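Local coordinates for SusD superfamily protein (Bacteroides thetaiotaomicron, PDB 3MCX) that is of unknown function but, as an outer-membrane member of the SusD family, probably helps capture glycans at the cell surface, and binds zinc ions, at residues Ala58-Gly63 against Trp288-Leu293; Val94-Asn99 against Pro155-Pro160; Gly234-Tyr239 against Glu255-Leu260. All coordinates share one frame; numbering follows the deposited sequence.

Contact 1. Residues Ala58-Gly63 against Trp288-Leu293; sequences ARITKG and WNNLIL
Just beyond the two-stranded antiparallel ribbon of strands 56-57 and 292-293, the loop that leaves the first strand is pinned by Asn290 and Asn289, which precede the second. The carboxamide of Asn290 pairs with the backbone of Ile60 as a neighbouring strand might. Its OD1 takes the amide N of Ile60 at 2.9 Å, in the carbonyl plane and on a lone pair, while its ND2 returns a bond to Ile60 O at 3.0 Å, nearly in the amide plane, so that one side chain reads both polar groups of a single residue. OD1 also receives a weak, bent bond from the amide N of Arg59, and ND2 has a further acceptor in the carbonyl of Arg67.

Arg59 in turn binds Asn289. CG lies anti to the backbone N (chi1 179°) and the chain bends at chi3, which turns the guanidinium side-on to Asn289: NE donates to Asn289 OD1 at 2.9 Å and NH2 to the backbone O of Asn289 at 2.9 Å, the second bond the straighter at 162°. Both acceptors lie close to the guanidinium plane, although that plane and the Asn289 amide are 52° apart. CG2 of Ile60 lies over one face of the guanidinium, toward its rim, and NH1 is held by the carbonyl of Gly323. Lys62 runs past Asn290 in the opposite sense, CE 3.5 Å from Asn290 ND2, and a water joins its NZ to Asn289 O. Nearer the ribbon, Ala58 CA approaches Asn290 O at 3.3 Å in a CA-H...O contact.

Most of these groups are buried. The amide and carbonyl oxygens of Asn289, with that of Gly323, probably stabilise the buried charge of Arg59 by hydrogen bonding and help fix the loop's path.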
ATOM      1  N   ALA A  58       6.828  14.412  -5.873  1.00  6.02           N
ATOM      2  CA  ALA A  58       8.176  14.360  -6.441  1.00  6.55           C
ATOM      3  C   ALA A  58       8.973  15.563  -5.980  1.00  6.79           C
ATOM      4  O   ALA A  58       8.441  16.680  -5.852  1.00  6.30           O
ATOM      5  CB  ALA A  58       8.118  14.321  -8.002  1.00  6.65           C
ATOM      6  N   ARG A  59      10.275  15.346  -5.822  1.00  6.01           N
ATOM      7  CA  ARG A  59      11.201  16.438  -5.616  1.00  6.20           C
ATOM      8  C   ARG A  59      11.537  17.209  -6.908  1.00  5.57           C
ATOM      9  O   ARG A  59      11.742  18.425  -6.895  1.00  5.86           O
ATOM     10  CB  ARG A  59      12.482  15.930  -4.943  1.00  6.41           C
ATOM     11  CG  ARG A  59      13.562  16.972  -4.693  1.00  6.70           C
ATOM     12  CD  ARG A  59      14.838  16.418  -4.042  1.00  6.97           C
ATOM     13  NE  ARG A  59      15.430  15.326  -4.852  1.00  5.45           N
ATOM     14  CZ  ARG A  59      16.179  15.502  -5.940  1.00  5.95           C
ATOM     15  NH1 ARG A  59      16.547  16.705  -6.349  1.00  5.62           N
ATOM     16  NH2 ARG A  59      16.582  14.425  -6.611  1.00  7.14           N
ATOM     17  N   ILE A  60      11.662  16.437  -7.998  1.00  5.60           N
ATOM     18  CA  ILE A  60      12.090  16.921  -9.272  1.00  5.72           C
ATOM     19  C   ILE A  60      11.369  16.113 -10.369  1.00  6.00           C
ATOM     20  O   ILE A  60      11.173  14.897 -10.240  1.00  5.91           O
ATOM     21  CB  ILE A  60      13.654  16.860  -9.382  1.00  6.35           C
ATOM     22  CG1 ILE A  60      14.165  17.714 -10.519  1.00  8.77           C
ATOM     23  CG2 ILE A  60      14.161  15.447  -9.420  1.00  7.01           C
ATOM     24  CD1 ILE A  60      15.697  17.939 -10.456  1.00  9.67           C
ATOM     25  N   THR A  61      11.069  16.792 -11.475  1.00  5.81           N
ATOM     26  CA  THR A  61      10.504  16.072 -12.603  1.00  6.00           C
ATOM     27  C   THR A  61      11.634  15.331 -13.318  1.00  5.87           C
ATOM     28  O   THR A  61      12.729  15.865 -13.506  1.00  5.69           O
ATOM     29  CB  THR A  61       9.735  17.005 -13.559  1.00  5.98           C
ATOM     30  OG1 THR A  61       8.944  16.189 -14.443  1.00  6.12           O
ATOM     31  CG2 THR A  61      10.638  17.967 -14.373  1.00  6.36           C
ATOM     32  N   LYS A  62      11.360  14.098 -13.725  1.00  5.47           N
ATOM     33  CA  LYS A  62      12.338  13.269 -14.436  1.00  5.46           C
ATOM     34  C   LYS A  62      11.888  12.799 -15.824  1.00  5.96           C
ATOM     35  O   LYS A  62      12.684  12.205 -16.563  1.00  5.89           O
ATOM     36  CB  LYS A  62      12.700  12.047 -13.608  1.00  5.96           C
ATOM     37  CG  LYS A  62      13.447  12.359 -12.312  1.00  5.72           C
ATOM     38  CD  LYS A  62      13.694  11.142 -11.507  1.00  6.65           C
ATOM     39  CE  LYS A  62      14.584  11.416 -10.293  1.00  6.27           C
ATOM     40  NZ  LYS A  62      16.058  11.465 -10.598  1.00  7.24           N
ATOM     41  N   GLY A  63      10.637  13.063 -16.182  1.00  6.04           N
ATOM     42  CA  GLY A  63      10.103  12.636 -17.464  1.00  6.07           C
ATOM     43  C   GLY A  63       9.701  11.165 -17.514  1.00  5.35           C
ATOM     44  O   GLY A  63       9.797  10.426 -16.539  1.00  5.74           O
ATOM     45  N   TRP A 288      19.486   9.363  -5.323  1.00  5.72           N
ATOM     46  CA  TRP A 288      18.311   8.576  -5.595  1.00  5.81           C
ATOM     47  C   TRP A 288      16.999   9.234  -5.216  1.00  6.25           C
ATOM     48  O   TRP A 288      15.964   8.848  -5.753  1.00  5.82           O
ATOM     49  CB  TRP A 288      18.382   7.217  -4.884  1.00  7.02           C
ATOM     50  CG  TRP A 288      19.521   6.384  -5.340  1.00  5.42           C
ATOM     51  CD1 TRP A 288      20.769   6.306  -4.793  1.00  6.08           C
ATOM     52  CD2 TRP A 288      19.517   5.495  -6.455  1.00  6.66           C
ATOM     53  NE1 TRP A 288      21.551   5.401  -5.501  1.00  7.91           N
ATOM     54  CE2 TRP A 288      20.797   4.898  -6.528  1.00  7.10           C
ATOM     55  CE3 TRP A 288      18.547   5.139  -7.398  1.00  8.02           C
ATOM     56  CZ2 TRP A 288      21.131   3.977  -7.525  1.00  8.55           C
ATOM     57  CZ3 TRP A 288      18.884   4.209  -8.387  1.00  8.11           C
ATOM     58  CH2 TRP A 288      20.152   3.629  -8.424  1.00  9.07           C
ATOM     59  N   ASN A 289      17.011  10.211  -4.325  1.00  5.61           N
ATOM     60  CA  ASN A 289      15.755  10.724  -3.809  1.00  5.82           C
ATOM     61  C   ASN A 289      14.836  11.271  -4.898  1.00  5.40           C
ATOM     62  O   ASN A 289      15.280  11.995  -5.791  1.00  5.43           O
ATOM     63  CB  ASN A 289      16.033  11.854  -2.786  1.00  5.82           C
ATOM     64  CG  ASN A 289      14.779  12.546  -2.327  1.00  7.71           C
ATOM     65  OD1 ASN A 289      14.202  13.336  -3.099  1.00  5.97           O
ATOM     66  ND2 ASN A 289      14.338  12.269  -1.094  1.00  5.77           N
ATOM     67  N   ASN A 290      13.565  10.923  -4.807  1.00  5.85           N
ATOM     68  CA  ASN A 290      12.557  11.694  -5.523  1.00  5.74           C
ATOM     69  C   ASN A 290      11.213  11.777  -4.845  1.00  6.36           C
ATOM     70  O   ASN A 290      10.206  11.908  -5.517  1.00  6.54           O
ATOM     71  CB  ASN A 290      12.393  11.287  -6.992  1.00  6.73           C
ATOM     72  CG  ASN A 290      11.902  12.457  -7.840  1.00  7.42           C
ATOM     73  OD1 ASN A 290      12.014  13.610  -7.393  1.00  6.35           O
ATOM     74  ND2 ASN A 290      11.390  12.195  -9.061  1.00  6.65           N
ATOM     75  N   LEU A 291      11.196  11.687  -3.512  1.00  6.21           N
ATOM     76  CA  LEU A 291       9.990  11.830  -2.716  1.00  6.89           C
ATOM     77  C   LEU A 291      10.285  12.761  -1.562  1.00  7.35           C
ATOM     78  O   LEU A 291      11.232  12.540  -0.798  1.00  7.03           O
ATOM     79  CB  LEU A 291       9.497  10.485  -2.199  1.00  6.74           C
ATOM     80  CG  LEU A 291       8.993   9.515  -3.275  1.00  6.74           C
ATOM     81  CD1 LEU A 291       9.041   8.081  -2.785  1.00  7.46           C
ATOM     82  CD2 LEU A 291       7.569   9.847  -3.768  1.00  6.88           C
ATOM     83  N   ILE A 292       9.474  13.806  -1.445  1.00  6.30           N
ATOM     84  CA  ILE A 292       9.529  14.725  -0.321  1.00  6.51           C
ATOM     85  C   ILE A 292       8.114  15.042   0.095  1.00  6.57           C
ATOM     86  O   ILE A 292       7.173  14.842  -0.681  1.00  6.93           O
ATOM     87  CB  ILE A 292      10.308  16.009  -0.615  1.00  6.70           C
ATOM     88  CG1 ILE A 292       9.724  16.809  -1.808  1.00  6.94           C
ATOM     89  CG2 ILE A 292      11.824  15.676  -0.852  1.00  5.73           C
ATOM     90  CD1 ILE A 292      10.304  18.211  -2.021  1.00  6.91           C
ATOM     91  N   LEU A 293       7.959  15.541   1.315  1.00  5.69           N
ATOM     92  CA  LEU A 293       6.663  15.949   1.837  1.00  5.74           C
ATOM     93  C   LEU A 293       6.265  17.301   1.269  1.00  5.93           C
ATOM     94  O   LEU A 293       7.127  18.191   1.093  1.00  6.42           O
ATOM     95  CB  LEU A 293       6.726  15.997   3.361  1.00  5.81           C
ATOM     96  CG  LEU A 293       7.099  14.662   4.040  1.00  6.07           C
ATOM     97  CD1 LEU A 293       7.418  14.828   5.543  1.00  7.43           C
ATOM     98  CD2 LEU A 293       5.969  13.625   3.837  1.00  8.25           C
TER
HETATM   99  O   HOH W   1      16.873  11.230  -7.922  1.00  7.37           O

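Contact 2. Residues Val94-Asn99 against Pro155-Pro160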
ATOM      1  N   VAL A  94       4.001 -12.969 -10.002  1.00  5.68           N
ATOM      2  CA  VAL A  94       3.652 -13.480  -8.684  1.00  6.38           C
ATOM      3  C   VAL A  94       2.354 -14.295  -8.776  1.00  6.05           C
ATOM      4  O   VAL A  94       2.282 -15.392  -8.217  1.00  6.94           O
ATOM      5  CB  VAL A  94       3.514 -12.383  -7.648  1.00  6.34           C
ATOM      6  CG1 VAL A  94       2.837 -12.922  -6.362  1.00  7.62           C
ATOM      7  CG2 VAL A  94       4.908 -11.791  -7.324  1.00  8.41           C
ATOM      8  N   ILE A  95       1.336 -13.790  -9.471  1.00  6.27           N
ATOM      9  CA  ILE A  95       0.067 -14.525  -9.589  1.00  6.19           C
ATOM     10  C   ILE A  95       0.304 -15.897 -10.231  1.00  6.15           C
ATOM     11  O   ILE A  95      -0.164 -16.932  -9.739  1.00  5.92           O
ATOM     12  CB  ILE A  95      -0.967 -13.700 -10.374  1.00  6.43           C
ATOM     13  CG1 ILE A  95      -1.444 -12.539  -9.502  1.00  6.90           C
ATOM     14  CG2 ILE A  95      -2.125 -14.607 -10.843  1.00  5.52           C
ATOM     15  CD1 ILE A  95      -2.267 -11.479 -10.236  1.00  7.80           C
ATOM     16  N   ARG A  96       1.072 -15.901 -11.295  1.00  5.38           N
ATOM     17  CA  ARG A  96       1.377 -17.153 -11.975  0.50  5.87           C
ATOM     18  C   ARG A  96       2.078 -18.151 -11.056  1.00  5.83           C
ATOM     19  O   ARG A  96       1.756 -19.318 -11.055  1.00  5.54           O
ATOM     20  CB  ARG A  96       2.127 -16.886 -13.269  0.50  6.31           C
ATOM     21  CG  ARG A  96       1.239 -16.144 -14.266  0.50  8.19           C
ATOM     22  CD  ARG A  96       1.874 -15.876 -15.611  0.50  9.94           C
ATOM     23  NE  ARG A  96       3.315 -15.675 -15.620  0.50 12.01           N
ATOM     24  CZ  ARG A  96       3.850 -14.513 -15.940  0.50 14.57           C
ATOM     25  NH1 ARG A  96       3.032 -13.535 -16.257  0.50 16.27           N
ATOM     26  NH2 ARG A  96       5.125 -14.343 -15.948  0.50 16.09           N
ATOM     27  N   GLN A  97       3.024 -17.677 -10.279  1.00  6.47           N
ATOM     28  CA  GLN A  97       3.701 -18.551  -9.334  1.00  6.18           C
ATOM     29  C   GLN A  97       2.753 -19.083  -8.258  1.00  5.26           C
ATOM     30  O   GLN A  97       2.826 -20.250  -7.893  1.00  4.97           O
ATOM     31  CB  GLN A  97       4.905 -17.848  -8.715  1.00  7.14           C
ATOM     32  CG  GLN A  97       6.015 -17.595  -9.751  1.00  7.95           C
ATOM     33  CD  GLN A  97       7.331 -17.154  -9.130  1.00 13.10           C
ATOM     34  OE1 GLN A  97       7.476 -17.102  -7.915  1.00 16.26           O
ATOM     35  NE2 GLN A  97       8.304 -16.844  -9.993  1.00 16.44           N
ATOM     36  N   THR A  98       1.865 -18.233  -7.745  1.00  5.40           N
ATOM     37  CA  THR A  98       0.856 -18.713  -6.803  1.00  5.58           C
ATOM     38  C   THR A  98      -0.027 -19.797  -7.429  1.00  4.81           C
ATOM     39  O   THR A  98      -0.334 -20.811  -6.780  1.00  4.18           O
ATOM     40  CB  THR A  98      -0.047 -17.640  -6.158  1.00  5.74           C
ATOM     41  OG1 THR A  98      -0.915 -16.992  -7.122  1.00  6.00           O
ATOM     42  CG2 THR A  98       0.772 -16.590  -5.395  1.00  5.31           C
ATOM     43  N   ASN A  99      -0.408 -19.612  -8.695  1.00  4.67           N
ATOM     44  CA  ASN A  99      -1.242 -20.595  -9.356  1.00  4.27           C
ATOM     45  C   ASN A  99      -0.529 -21.920  -9.562  1.00  3.68           C
ATOM     46  O   ASN A  99      -1.092 -23.002  -9.368  1.00  4.41           O
ATOM     47  CB  ASN A  99      -1.756 -20.026 -10.688  1.00  4.30           C
ATOM     48  CG  ASN A  99      -2.897 -19.049 -10.472  1.00  6.78           C
ATOM     49  OD1 ASN A  99      -3.692 -19.249  -9.566  1.00 10.53           O
ATOM     50  ND2 ASN A  99      -3.009 -18.033 -11.323  1.00  7.85           N
ATOM     51  N   PRO A 155      -7.213  -8.721 -16.219  1.00  5.81           N
ATOM     52  CA  PRO A 155      -7.467 -10.137 -16.416  1.00  6.04           C
ATOM     53  C   PRO A 155      -7.303 -10.970 -15.141  1.00  6.03           C
ATOM     54  O   PRO A 155      -6.418 -10.743 -14.319  1.00  7.08           O
ATOM     55  CB  PRO A 155      -6.433 -10.542 -17.484  1.00  6.74           C
ATOM     56  CG  PRO A 155      -6.212  -9.278 -18.247  1.00  6.91           C
ATOM     57  CD  PRO A 155      -6.223  -8.222 -17.191  1.00  6.14           C
ATOM     58  N   ILE A 156      -8.188 -11.934 -14.999  1.00  5.53           N
ATOM     59  CA  ILE A 156      -8.188 -12.824 -13.853  1.00  6.55           C
ATOM     60  C   ILE A 156      -7.642 -14.184 -14.240  1.00  7.73           C
ATOM     61  O   ILE A 156      -8.191 -14.904 -15.099  1.00  8.20           O
ATOM     62  CB  ILE A 156      -9.614 -12.983 -13.261  1.00  6.66           C
ATOM     63  CG1 ILE A 156     -10.115 -11.627 -12.787  1.00  6.88           C
ATOM     64  CG2 ILE A 156      -9.609 -14.011 -12.091  1.00  7.07           C
ATOM     65  CD1 ILE A 156     -11.556 -11.659 -12.268  1.00  6.74           C
ATOM     66  N   GLU A 157      -6.549 -14.555 -13.554  1.00  8.73           N
ATOM     67  CA  GLU A 157      -5.967 -15.916 -13.676  1.00 10.32           C
ATOM     68  C   GLU A 157      -6.027 -16.691 -12.361  1.00 10.50           C
ATOM     69  O   GLU A 157      -5.467 -16.263 -11.365  1.00  9.82           O
ATOM     70  CB  GLU A 157      -4.508 -15.829 -14.124  1.00 12.58           C
ATOM     71  CG  GLU A 157      -4.351 -15.216 -15.492  1.00 15.17           C
ATOM     72  CD  GLU A 157      -2.897 -15.216 -16.001  1.00 22.68           C
ATOM     73  OE1 GLU A 157      -2.032 -15.868 -15.357  1.00 23.74           O
ATOM     74  OE2 GLU A 157      -2.636 -14.589 -17.057  1.00 24.68           O
ATOM     75  N   THR A 158      -6.686 -17.844 -12.365  1.00 11.32           N
ATOM     76  CA  THR A 158      -6.791 -18.683 -11.159  1.00 12.17           C
ATOM     77  C   THR A 158      -6.331 -20.133 -11.393  1.00 12.88           C
ATOM     78  O   THR A 158      -6.571 -21.026 -10.570  1.00 14.77           O
ATOM     79  CB  THR A 158      -8.214 -18.653 -10.569  1.00 12.90           C
ATOM     80  OG1 THR A 158      -9.144 -19.171 -11.520  1.00 15.09           O
ATOM     81  CG2 THR A 158      -8.625 -17.215 -10.132  1.00 13.21           C
ATOM     82  N   SER A 159      -5.664 -20.346 -12.510  1.00 12.71           N
ATOM     83  CA  SER A 159      -5.130 -21.649 -12.872  1.00 14.76           C
ATOM     84  C   SER A 159      -3.835 -21.371 -13.613  1.00 15.16           C
ATOM     85  O   SER A 159      -3.604 -20.248 -14.057  1.00 13.81           O
ATOM     86  CB  SER A 159      -6.120 -22.419 -13.762  1.00 15.65           C
ATOM     87  OG  SER A 159      -6.429 -21.663 -14.939  1.00 19.96           O
ATOM     88  N   PRO A 160      -2.965 -22.381 -13.743  1.00 17.52           N
ATOM     89  CA  PRO A 160      -1.744 -22.110 -14.513  1.00 19.18           C
ATOM     90  C   PRO A 160      -2.066 -21.573 -15.905  1.00 21.72           C
ATOM     91  O   PRO A 160      -3.068 -21.964 -16.495  1.00 20.11           O
ATOM     92  CB  PRO A 160      -1.077 -23.481 -14.582  1.00 19.02           C
ATOM     93  CG  PRO A 160      -1.441 -24.091 -13.246  1.00 18.13           C
ATOM     94  CD  PRO A 160      -2.912 -23.689 -13.063  1.00 17.92           C
TER
HETATM   95  O   HOH W   2      -4.026 -22.722  -9.593  1.00 12.86           O
HETATM   96  O   HOH W   3      -1.584 -18.225 -13.740  1.00 17.58           O
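With CG anti to its carbonyl carbon (chi1 -77°), Asn99 swings its carboxamide off the helix toward the loop, and Glu157, with the same first torsion (chi1 -63°) and an extended chain, carries its carboxylate across the helix direction to the stem of Arg96. Asn99 ND2 gives a straight bond to Glu157 O, 3.0 Å at 169°, but meets that oxygen from above the carbonyl plane instead of on a lone pair. ND2 also donates to a water at 2.8 Å, which in turn touches Glu157 OE1 and Ser159 O, while Asn99 OD1 is taken by Arg129 of helix 115-140. The amide is thereby held from both ends. One turn earlier on the helix, Glu157 OE1 lies 3.5 Å from Arg96 CG, an approach to the aliphatic stem, and Ile95 CG2 rests 3.8 Å from Glu157 O. The Pro160 ring packs its CG against Asn99 O.

The contact thus lays the loop between helices 115-140 and 172-186 along helix 81-106: Ile95 and Thr98 also touch helix 115-140, Val94 and Gln97 reach helix 21-36, and Ile156 leans on helix 172-186.

Contact 3. Residues Gly234-Tyr239 against Glu255-Leu260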
ATOM      1  N   GLY A 234      -3.483 -10.341  22.266  1.00  9.82           N
ATOM      2  CA  GLY A 234      -2.301  -9.636  22.744  1.00 10.57           C
ATOM      3  C   GLY A 234      -1.073  -9.857  21.880  1.00 10.19           C
ATOM      4  O   GLY A 234       0.027  -9.565  22.312  1.00 12.25           O
ATOM      5  N   ARG A 235      -1.244 -10.368  20.663  1.00  9.35           N
ATOM      6  CA  ARG A 235      -0.100 -10.616  19.790  1.00  8.88           C
ATOM      7  C   ARG A 235       0.423  -9.337  19.146  1.00  9.46           C
ATOM      8  O   ARG A 235       1.586  -9.277  18.696  1.00 11.06           O
ATOM      9  CB  ARG A 235      -0.467 -11.644  18.709  1.00  8.99           C
ATOM     10  CG  ARG A 235      -0.715 -13.042  19.229  1.00  8.92           C
ATOM     11  CD  ARG A 235      -1.091 -13.953  18.096  1.00  8.91           C
ATOM     12  NE  ARG A 235      -1.366 -15.318  18.509  1.00  8.11           N
ATOM     13  CZ  ARG A 235      -2.578 -15.860  18.650  1.00  8.77           C
ATOM     14  NH1 ARG A 235      -3.693 -15.139  18.481  1.00 10.46           N
ATOM     15  NH2 ARG A 235      -2.689 -17.144  18.979  1.00 10.78           N
ATOM     16  N   TYR A 236      -0.439  -8.315  19.088  1.00  8.59           N
ATOM     17  CA  TYR A 236      -0.123  -7.022  18.458  1.00  8.12           C
ATOM     18  C   TYR A 236      -0.602  -5.912  19.379  1.00  8.53           C
ATOM     19  O   TYR A 236      -1.582  -6.092  20.116  1.00  8.73           O
ATOM     20  CB  TYR A 236      -0.804  -6.869  17.075  1.00  8.10           C
ATOM     21  CG  TYR A 236      -0.491  -8.041  16.168  1.00  8.05           C
ATOM     22  CD1 TYR A 236       0.720  -8.113  15.514  1.00  8.45           C
ATOM     23  CD2 TYR A 236      -1.372  -9.119  16.040  1.00  8.00           C
ATOM     24  CE1 TYR A 236       1.055  -9.204  14.732  1.00  8.07           C
ATOM     25  CE2 TYR A 236      -1.048 -10.208  15.238  1.00  8.48           C
ATOM     26  CZ  TYR A 236       0.154 -10.257  14.592  1.00  7.48           C
ATOM     27  OH  TYR A 236       0.501 -11.356  13.828  1.00  8.53           O
ATOM     28  N   GLN A 237       0.104  -4.780  19.362  1.00  8.99           N
ATOM     29  CA  GLN A 237      -0.151  -3.640  20.263  0.50  9.49           C
ATOM     30  C   GLN A 237       0.080  -2.344  19.509  1.00  8.86           C
ATOM     31  O   GLN A 237       1.091  -2.225  18.810  1.00  8.57           O
ATOM     32  CB  GLN A 237       0.848  -3.630  21.448  0.50  9.30           C
ATOM     33  CG  GLN A 237       0.589  -4.566  22.586  0.50 13.23           C
ATOM     34  CD  GLN A 237       1.542  -4.320  23.745  0.50 15.93           C
ATOM     35  OE1 GLN A 237       2.291  -3.322  23.767  0.50 18.25           O
ATOM     36  NE2 GLN A 237       1.528  -5.221  24.716  0.50 20.15           N
ATOM     37  N   LEU A 238      -0.801  -1.356  19.678  1.00  8.17           N
ATOM     38  CA  LEU A 238      -0.567  -0.017  19.138  1.00  7.40           C
ATOM     39  C   LEU A 238       0.681   0.603  19.803  1.00  7.60           C
ATOM     40  O   LEU A 238       0.937   0.394  21.008  1.00  6.94           O
ATOM     41  CB  LEU A 238      -1.798   0.887  19.378  1.00  8.37           C
ATOM     42  CG  LEU A 238      -3.033   0.551  18.557  1.00  9.30           C
ATOM     43  CD1 LEU A 238      -4.171   1.431  19.028  1.00  7.83           C
ATOM     44  CD2 LEU A 238      -2.799   0.725  17.042  1.00  8.17           C
ATOM     45  N   TYR A 239       1.452   1.344  19.018  1.00  7.78           N
ATOM     46  CA  TYR A 239       2.613   2.068  19.562  1.00  7.94           C
ATOM     47  C   TYR A 239       2.169   3.162  20.506  1.00  8.25           C
ATOM     48  O   TYR A 239       1.222   3.900  20.221  1.00  7.80           O
ATOM     49  CB  TYR A 239       3.481   2.682  18.453  1.00  7.82           C
ATOM     50  CG  TYR A 239       3.966   1.624  17.463  1.00  7.94           C
ATOM     51  CD1 TYR A 239       4.511   0.422  17.911  1.00  8.32           C
ATOM     52  CD2 TYR A 239       3.870   1.834  16.115  1.00  7.62           C
ATOM     53  CE1 TYR A 239       4.933  -0.537  17.022  1.00  9.88           C
ATOM     54  CE2 TYR A 239       4.264   0.863  15.193  1.00  7.95           C
ATOM     55  CZ  TYR A 239       4.814  -0.324  15.683  1.00 10.15           C
ATOM     56  OH  TYR A 239       5.188  -1.345  14.838  1.00 10.91           O
ATOM     57  N   GLU A 255       3.031  -3.321  16.025  1.00  7.19           N
ATOM     58  CA  GLU A 255       1.860  -3.090  15.205  1.00  7.05           C
ATOM     59  C   GLU A 255       1.890  -3.880  13.907  1.00  8.06           C
ATOM     60  O   GLU A 255       0.871  -3.998  13.235  1.00  7.60           O
ATOM     61  CB  GLU A 255       1.717  -1.608  14.839  1.00  7.42           C
ATOM     62  CG  GLU A 255       1.321  -0.674  15.979  1.00  7.20           C
ATOM     63  CD  GLU A 255       0.711   0.651  15.489  1.00  7.27           C
ATOM     64  OE1 GLU A 255       0.337   0.784  14.281  1.00  7.40           O
ATOM     65  OE2 GLU A 255       0.609   1.557  16.342  1.00  6.80           O
ATOM     66  N   SER A 256       3.064  -4.371  13.504  1.00  8.04           N
ATOM     67  CA  SER A 256       3.230  -4.954  12.171  0.70  8.05           C
ATOM     68  C   SER A 256       2.478  -6.264  12.026  1.00  8.43           C
ATOM     69  O   SER A 256       2.740  -7.198  12.799  1.00  9.10           O
ATOM     70  CB  SER A 256       4.714  -5.217  11.920  0.70  8.62           C
ATOM     71  OG  SER A 256       4.874  -5.734  10.620  0.70  8.05           O
ATOM     72  N   LEU A 257       1.553  -6.340  11.071  1.00  7.50           N
ATOM     73  CA  LEU A 257       0.758  -7.557  10.890  1.00  8.11           C
ATOM     74  C   LEU A 257       1.301  -8.433   9.760  1.00  9.20           C
ATOM     75  O   LEU A 257       1.256  -9.656   9.848  1.00 11.32           O
ATOM     76  CB  LEU A 257      -0.697  -7.196  10.656  1.00  8.22           C
ATOM     77  CG  LEU A 257      -1.417  -6.561  11.845  1.00  8.16           C
ATOM     78  CD1 LEU A 257      -2.627  -5.766  11.357  1.00  7.91           C
ATOM     79  CD2 LEU A 257      -1.884  -7.616  12.817  1.00 10.93           C
ATOM     80  N   PHE A 258       1.782  -7.811   8.697  1.00  8.76           N
ATOM     81  CA  PHE A 258       2.475  -8.515   7.602  1.00  8.75           C
ATOM     82  C   PHE A 258       3.570  -7.583   7.124  1.00  7.52           C
ATOM     83  O   PHE A 258       3.318  -6.455   6.762  1.00  8.65           O
ATOM     84  CB  PHE A 258       1.495  -8.875   6.498  1.00  9.11           C
ATOM     85  CG  PHE A 258       2.116  -9.455   5.229  1.00  8.03           C
ATOM     86  CD1 PHE A 258       3.209 -10.311   5.271  1.00  9.35           C
ATOM     87  CD2 PHE A 258       1.555  -9.165   4.005  1.00  9.77           C
ATOM     88  CE1 PHE A 258       3.743 -10.837   4.082  1.00  8.76           C
ATOM     89  CE2 PHE A 258       2.102  -9.714   2.809  1.00  9.07           C
ATOM     90  CZ  PHE A 258       3.197 -10.512   2.871  1.00  9.13           C
ATOM     91  N   GLU A 259       4.801  -8.098   7.145  1.00  7.24           N
ATOM     92  CA  GLU A 259       5.981  -7.310   6.808  1.00  8.16           C
ATOM     93  C   GLU A 259       6.995  -8.235   6.143  1.00  7.75           C
ATOM     94  O   GLU A 259       7.289  -9.309   6.660  1.00  8.63           O
ATOM     95  CB  GLU A 259       6.531  -6.696   8.093  1.00  8.79           C
ATOM     96  CG  GLU A 259       7.872  -6.006   7.999  1.00  9.25           C
ATOM     97  CD  GLU A 259       8.246  -5.433   9.369  1.00  8.94           C
ATOM     98  OE1 GLU A 259       7.343  -4.873  10.043  1.00 11.67           O
ATOM     99  OE2 GLU A 259       9.397  -5.566   9.815  1.00  7.33           O
ATOM    100  N   LEU A 260       7.517  -7.804   4.997  1.00  7.49           N
ATOM    101  CA  LEU A 260       8.488  -8.595   4.238  1.00  7.10           C
ATOM    102  C   LEU A 260       9.885  -8.306   4.749  1.00  8.30           C
ATOM    103  O   LEU A 260      10.272  -7.161   4.933  1.00  7.51           O
ATOM    104  CB  LEU A 260       8.379  -8.305   2.743  1.00  7.63           C
ATOM    105  CG  LEU A 260       7.019  -8.640   2.143  1.00  7.30           C
ATOM    106  CD1 LEU A 260       6.862  -7.947   0.794  1.00  9.64           C
ATOM    107  CD2 LEU A 260       6.850 -10.166   2.033  1.00  9.83           C
TER
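Glu255 OE2 is gripped by two groups: the backbone N of Tyr239, 2.8 Å away with a nearly straight N-H...O angle of 172° on the anti lone pair, and the guanidinium of Arg388, which adds a salt bridge. The other oxygen, OE1, is held by Arg355 in a second salt bridge and by Ser357 OG, so both ends of this buried carboxylate are satisfied. The Glu255 chain runs extended beyond CG across one face of the Tyr239 ring, with CG 3.4 Å from the ring centroid and only 11° off its normal, a CH-pi contact; the carboxylate plane then follows the ring at 14°, stacked on it. At the far end of the ring the phenol returns to the start of the same residue, where Glu255 N donates to Tyr239 OH at 3.2 Å. Leu238 CD2 borders the carboxylate, 3.6 Å from Glu255 OE2.

A second ring repeats the theme where strand 256-260 turns its corner. Leu257 CD2 sits over the centre of the Tyr236 ring, 3.5 Å from the centroid, in another CH-pi contact, while the phenol OH of Tyr236 is tied to Asn200. Leu257 and Phe258 both face Ile354, a classic beta bulge in the two-stranded sheet with 351-355.

Replacing Tyr239 by an alanine would probably leave Glu255 N without its hydroxyl partner and strip the CH-pi and stacking cover from the Glu255 chain.

The loop after helix 218-231 is thus fastened at the start of strand 256-260 chiefly through Glu255, which joins backbone, ring and two arginines, and those two positive charges are likely to keep Glu255 ionised in a buried setting.

The three contacts are separate in space: centres lie 34 Å apart for contacts 1 and 2, 31 Å for contacts 1 and 3, and 29 Å for contacts 2 and 3, with nearest atoms of the last pair about 9 Å apart. Along the chain, contact 1 spans the other two, pairing residues 58-63 with 288-293, while contact 2 closes before contact 3 opens. Contact 2 belongs to the helices, on helix 81-106; contacts 1 and 3 lie at two different two-stranded antiparallel sheets, 56-57 with 292-293 and 256-260 with 351-355. In this chain, far richer in helix than in strand, each fixes a loop beside a helix or at the end of a short strand, and contact 1 brings early and later sequence together.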